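Local coordinates for WZI (PDB 2YNK), which forms an outer-membrane beta-barrel lectin that binds carbohydrate and underpins group 1 capsule assembly in Escherichia coli, at residues A[169-180]-A[192-202]. Sequence-based numbering, arbitrary orientation.
Sequences MTGFLMQRAEQA and PWQYQISASQM. With HEX (hexane), chain S.
Arg176 spreads its guanidinium flat over the indole of Trp193, planes 19° apart, an off-centre cation-pi stack at the end of two antiparallel strands, 170-176 and 193-201. A bend at chi3 (82°) swings the group over the ring, while Arg176 CD sits 3.7 Å from the centroid of the six-membered ring of Trp193. Arg176 NH1 is gripped twice near the guanidinium plane, donating to Ala180 O at 2.8 Å and to Trp193 O at 3.1 Å, which helps fix the guanidinium's rotation. Arginine suits this place because one flat cation can cover an aromatic face and tie down two carbonyls.

Beside it Gln194 replaces a regular backbone pairing: its OE1 takes Arg176 N at 3.0 Å, in the carbonyl plane on a lone pair, and also accepts from Tyr195 N. The buried Tyr195 ring has Gln175 CA over one face and a bound hexane over the other; tyrosine joins this greasy ring to an OH hydrogen-bonded to Gln141 OE1. On the Leu173 and Ser198 face, buried Gln175 and Gln196 run side by side with nearly coplanar amides, Gln196 NE2 giving a 2.7 Å bond to Gln175 OE1; glutamine can donate and accept at once, and Gln196 OE1 reaches Trp152 and Gln150.

Farther along the stack's face, side chains turn apolar and more exposed: Met174 CB packs on Ile197 CG1 at 3.5 Å, both residues partly exposed, and Phe172 is exposed, consistent with a wall facing lipid, as the hexane suggests.

Within the closed antiparallel barrel, strand 141-145 flanks 170-176 and strand 212-221 flanks 193-201; Gln175 and Gln179 touch strand 32-33, and Gln196 NE2 hydrogen-bonds to Trp30 O.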
loop_
_atom_site.group_PDB
_atom_site.type_symbol
_atom_site.label_atom_id
_atom_site.label_comp_id
_atom_site.label_asym_id
_atom_site.label_seq_id
_atom_site.Cartn_x
_atom_site.Cartn_y
_atom_site.Cartn_z
HETATM N N MSE A 169 11.126 -4.404 3.867
HETATM C CA MSE A 169 12.450 -4.968 3.688
HETATM C C MSE A 169 13.477 -3.899 3.677
HETATM O O MSE A 169 13.216 -2.769 3.244
HETATM C CB MSE A 169 12.542 -5.698 2.362
HETATM C CG MSE A 169 11.418 -6.712 2.212
HETATM SE SE MSE A 169 11.587 -7.565 0.446
HETATM C CE MSE A 169 10.788 -6.091 -0.611
ATOM N N THR A 170 14.678 -4.262 4.112
ATOM C CA THR A 170 15.787 -3.329 4.196
ATOM C C THR A 170 16.395 -3.117 2.831
ATOM O O THR A 170 16.744 -4.089 2.145
ATOM C CB THR A 170 16.857 -3.827 5.163
ATOM O OG1 THR A 170 16.384 -3.632 6.498
ATOM C CG2 THR A 170 18.160 -3.074 4.980
ATOM N N GLY A 171 16.513 -1.848 2.436
ATOM C CA GLY A 171 17.026 -1.518 1.119
ATOM C C GLY A 171 17.082 -0.048 0.759
ATOM O O GLY A 171 16.849 0.839 1.593
ATOM N N PHE A 172 17.421 0.184 -0.508
ATOM C CA PHE A 172 17.528 1.513 -1.088
ATOM C C PHE A 172 16.300 1.801 -1.943
ATOM O O PHE A 172 15.725 0.896 -2.549
ATOM C CB PHE A 172 18.798 1.617 -1.929
ATOM C CG PHE A 172 20.059 1.533 -1.121
ATOM C CD1 PHE A 172 20.635 2.676 -0.589
ATOM C CD2 PHE A 172 20.659 0.309 -0.869
ATOM C CE1 PHE A 172 21.789 2.608 0.168
ATOM C CE2 PHE A 172 21.815 0.233 -0.112
ATOM C CZ PHE A 172 22.382 1.389 0.402
ATOM N N LEU A 173 15.898 3.063 -1.982
ATOM C CA LEU A 173 14.714 3.472 -2.728
ATOM C C LEU A 173 14.914 4.884 -3.303
ATOM O O LEU A 173 15.504 5.743 -2.652
ATOM C CB LEU A 173 13.487 3.415 -1.810
ATOM C CG LEU A 173 12.106 3.576 -2.445
ATOM C CD1 LEU A 173 11.076 2.911 -1.547
ATOM C CD2 LEU A 173 11.754 5.041 -2.701
HETATM N N MSE A 174 14.438 5.097 -4.526
HETATM C CA MSE A 174 14.655 6.353 -5.225
HETATM C C MSE A 174 13.425 6.769 -5.974
HETATM O O MSE A 174 12.735 5.928 -6.548
HETATM C CB MSE A 174 15.857 6.241 -6.152
HETATM C CG MSE A 174 16.694 7.513 -6.033
HETATM SE SE MSE A 174 18.228 7.486 -7.272
HETATM C CE MSE A 174 17.949 9.194 -8.221
ATOM N N GLN A 175 13.167 8.082 -5.971
ATOM C CA GLN A 175 11.933 8.691 -6.494
ATOM C C GLN A 175 12.129 10.133 -6.942
ATOM O O GLN A 175 13.047 10.800 -6.482
ATOM C CB GLN A 175 10.900 8.767 -5.384
ATOM C CG GLN A 175 10.151 7.497 -5.148
ATOM C CD GLN A 175 9.077 7.656 -4.108
ATOM O OE1 GLN A 175 8.369 6.697 -3.803
ATOM N NE2 GLN A 175 8.939 8.865 -3.559
ATOM N N ARG A 176 11.222 10.638 -7.773
ATOM C CA ARG A 176 11.155 12.081 -7.992
ATOM C C ARG A 176 10.585 12.736 -6.743
ATOM O O ARG A 176 9.777 12.129 -6.043
ATOM C CB ARG A 176 10.262 12.438 -9.181
ATOM C CG ARG A 176 10.732 11.903 -10.522
ATOM C CD ARG A 176 9.856 12.447 -11.639
ATOM N NE ARG A 176 10.251 13.797 -12.051
ATOM C CZ ARG A 176 9.532 14.591 -12.843
ATOM N NH1 ARG A 176 8.348 14.213 -13.311
ATOM N NH2 ARG A 176 9.996 15.790 -13.154
ATOM N N ALA A 177 10.999 13.970 -6.463
ATOM C CA ALA A 177 10.378 14.755 -5.389
ATOM C C ALA A 177 9.130 15.406 -5.964
ATOM O O ALA A 177 8.020 14.956 -5.697
ATOM C CB ALA A 177 11.342 15.788 -4.830
ATOM N N GLU A 178 9.312 16.444 -6.780
ATOM C CA GLU A 178 8.204 17.010 -7.548
ATOM C C GLU A 178 8.077 16.237 -8.847
ATOM O O GLU A 178 9.086 15.839 -9.432
ATOM C CB GLU A 178 8.423 18.489 -7.835
ATOM C CG GLU A 178 7.954 19.392 -6.713
ATOM C CD GLU A 178 8.068 20.862 -7.066
ATOM O OE1 GLU A 178 7.563 21.270 -8.136
ATOM O OE2 GLU A 178 8.662 21.613 -6.269
ATOM N N GLN A 179 6.839 16.038 -9.295
ATOM C CA GLN A 179 6.547 15.143 -10.404
ATOM C C GLN A 179 5.848 15.870 -11.552
ATOM O O GLN A 179 4.903 15.344 -12.143
ATOM C CB GLN A 179 5.694 13.967 -9.893
ATOM C CG GLN A 179 6.473 12.986 -9.019
ATOM C CD GLN A 179 5.609 12.264 -8.010
ATOM O OE1 GLN A 179 4.680 11.537 -8.371
ATOM N NE2 GLN A 179 5.919 12.452 -6.731
ATOM N N ALA A 180 6.334 17.068 -11.883
ATOM C CA ALA A 180 5.765 17.869 -12.979
ATOM C C ALA A 180 5.981 17.206 -14.334
ATOM O O ALA A 180 6.758 16.265 -14.452
ATOM C CB ALA A 180 6.362 19.268 -12.982
ATOM N N PRO A 192 2.243 14.560 -15.905
ATOM C CA PRO A 192 2.939 14.254 -14.662
ATOM C C PRO A 192 3.330 12.792 -14.665
ATOM O O PRO A 192 2.517 11.936 -15.019
ATOM C CB PRO A 192 1.888 14.532 -13.574
ATOM C CG PRO A 192 0.861 15.392 -14.231
ATOM C CD PRO A 192 0.839 14.927 -15.659
ATOM N N TRP A 193 4.579 12.526 -14.319
ATOM C CA TRP A 193 5.111 11.194 -14.386
ATOM C C TRP A 193 5.977 10.957 -13.187
ATOM O O TRP A 193 6.438 11.911 -12.554
ATOM C CB TRP A 193 5.878 10.995 -15.690
ATOM C CG TRP A 193 7.190 11.725 -15.764
ATOM C CD1 TRP A 193 7.416 13.011 -16.233
ATOM C CD2 TRP A 193 8.508 11.231 -15.366
ATOM N NE1 TRP A 193 8.739 13.337 -16.144
ATOM C CE2 TRP A 193 9.449 12.318 -15.633
ATOM C CE3 TRP A 193 8.987 10.042 -14.822
ATOM C CZ2 TRP A 193 10.798 12.202 -15.370
ATOM C CZ3 TRP A 193 10.359 9.933 -14.563
ATOM C CH2 TRP A 193 11.239 10.989 -14.830
ATOM N N GLN A 194 6.180 9.682 -12.851
ATOM C CA GLN A 194 6.966 9.312 -11.686
ATOM C C GLN A 194 7.607 7.937 -11.844
ATOM O O GLN A 194 7.022 7.018 -12.442
ATOM C CB GLN A 194 6.088 9.334 -10.436
ATOM C CG GLN A 194 6.686 8.691 -9.186
ATOM C CD GLN A 194 7.900 9.428 -8.637
ATOM O OE1 GLN A 194 8.879 9.669 -9.348
ATOM N NE2 GLN A 194 7.853 9.755 -7.349
ATOM N N TYR A 195 8.817 7.817 -11.301
ATOM C CA TYR A 195 9.509 6.556 -11.238
ATOM C C TYR A 195 9.743 6.191 -9.782
ATOM O O TYR A 195 9.862 7.054 -8.911
ATOM C CB TYR A 195 10.835 6.623 -12.005
ATOM C CG TYR A 195 11.950 7.325 -11.266
ATOM C CD1 TYR A 195 12.119 8.698 -11.367
ATOM C CD2 TYR A 195 12.841 6.615 -10.466
ATOM C CE1 TYR A 195 13.139 9.348 -10.692
ATOM C CE2 TYR A 195 13.862 7.256 -9.785
ATOM C CZ TYR A 195 14.004 8.625 -9.896
ATOM O OH TYR A 195 15.020 9.264 -9.220
ATOM N N GLN A 196 9.791 4.891 -9.520
ATOM C CA GLN A 196 10.325 4.387 -8.261
ATOM C C GLN A 196 11.226 3.213 -8.569
ATOM O O GLN A 196 10.841 2.301 -9.298
ATOM C CB GLN A 196 9.207 3.965 -7.307
ATOM C CG GLN A 196 9.673 3.811 -5.868
ATOM C CD GLN A 196 8.598 3.252 -4.971
ATOM O OE1 GLN A 196 8.478 2.033 -4.807
ATOM N NE2 GLN A 196 7.796 4.131 -4.398
ATOM N N ILE A 197 12.438 3.244 -8.039
ATOM C CA ILE A 197 13.332 2.101 -8.157
ATOM C C ILE A 197 13.671 1.670 -6.749
ATOM O O ILE A 197 13.803 2.518 -5.868
ATOM C CB ILE A 197 14.601 2.424 -8.978
ATOM C CG1 ILE A 197 15.456 3.494 -8.296
ATOM C CG2 ILE A 197 14.218 2.894 -10.378
ATOM C CD1 ILE A 197 16.609 3.979 -9.152
ATOM N N SER A 198 13.766 0.359 -6.525
ATOM C CA SER A 198 14.212 -0.159 -5.221
ATOM C C SER A 198 15.025 -1.440 -5.328
ATOM O O SER A 198 14.741 -2.313 -6.167
ATOM C CB SER A 198 13.028 -0.367 -4.264
ATOM O OG SER A 198 12.095 -1.309 -4.763
ATOM N N ALA A 199 16.051 -1.524 -4.480
ATOM C CA ALA A 199 16.831 -2.756 -4.282
ATOM C C ALA A 199 16.809 -3.108 -2.793
ATOM O O ALA A 199 17.212 -2.301 -1.960
ATOM C CB ALA A 199 18.254 -2.585 -4.781
ATOM N N SER A 200 16.317 -4.308 -2.481
ATOM C CA SER A 200 16.040 -4.743 -1.106
ATOM C C SER A 200 16.547 -6.171 -0.841
ATOM O O SER A 200 16.804 -6.938 -1.767
ATOM C CB SER A 200 14.533 -4.698 -0.840
ATOM O OG SER A 200 14.005 -3.381 -0.944
ATOM N N GLN A 201 16.682 -6.512 0.436
ATOM C CA GLN A 201 17.129 -7.838 0.863
ATOM C C GLN A 201 16.035 -8.522 1.668
ATOM O O GLN A 201 15.565 -7.995 2.680
ATOM C CB GLN A 201 18.385 -7.724 1.715
ATOM C CG GLN A 201 19.038 -9.070 1.992
ATOM C CD GLN A 201 20.362 -8.942 2.714
ATOM O OE1 GLN A 201 21.418 -9.073 2.108
ATOM N NE2 GLN A 201 20.312 -8.669 4.014
HETATM N N MSE A 202 15.629 -9.704 1.224
HETATM C CA MSE A 202 14.590 -10.462 1.923
HETATM C C MSE A 202 15.144 -10.958 3.234
HETATM O O MSE A 202 16.345 -11.202 3.354
HETATM C CB MSE A 202 14.134 -11.626 1.056
HETATM C CG MSE A 202 13.421 -11.132 -0.194
HETATM SE SE MSE A 202 12.625 -12.691 -1.076
HETATM C CE MSE A 202 10.976 -12.684 0.008
HETATM C C1 HEX S . 16.323 7.020 -13.035
HETATM C C2 HEX S . 16.581 8.450 -12.587
HETATM C C3 HEX S . 15.801 9.481 -13.414
HETATM C C4 HEX S . 16.496 10.841 -13.358
HETATM C C5 HEX S . 15.840 11.903 -14.242
HETATM C C6 HEX S . 16.720 13.137 -14.325
#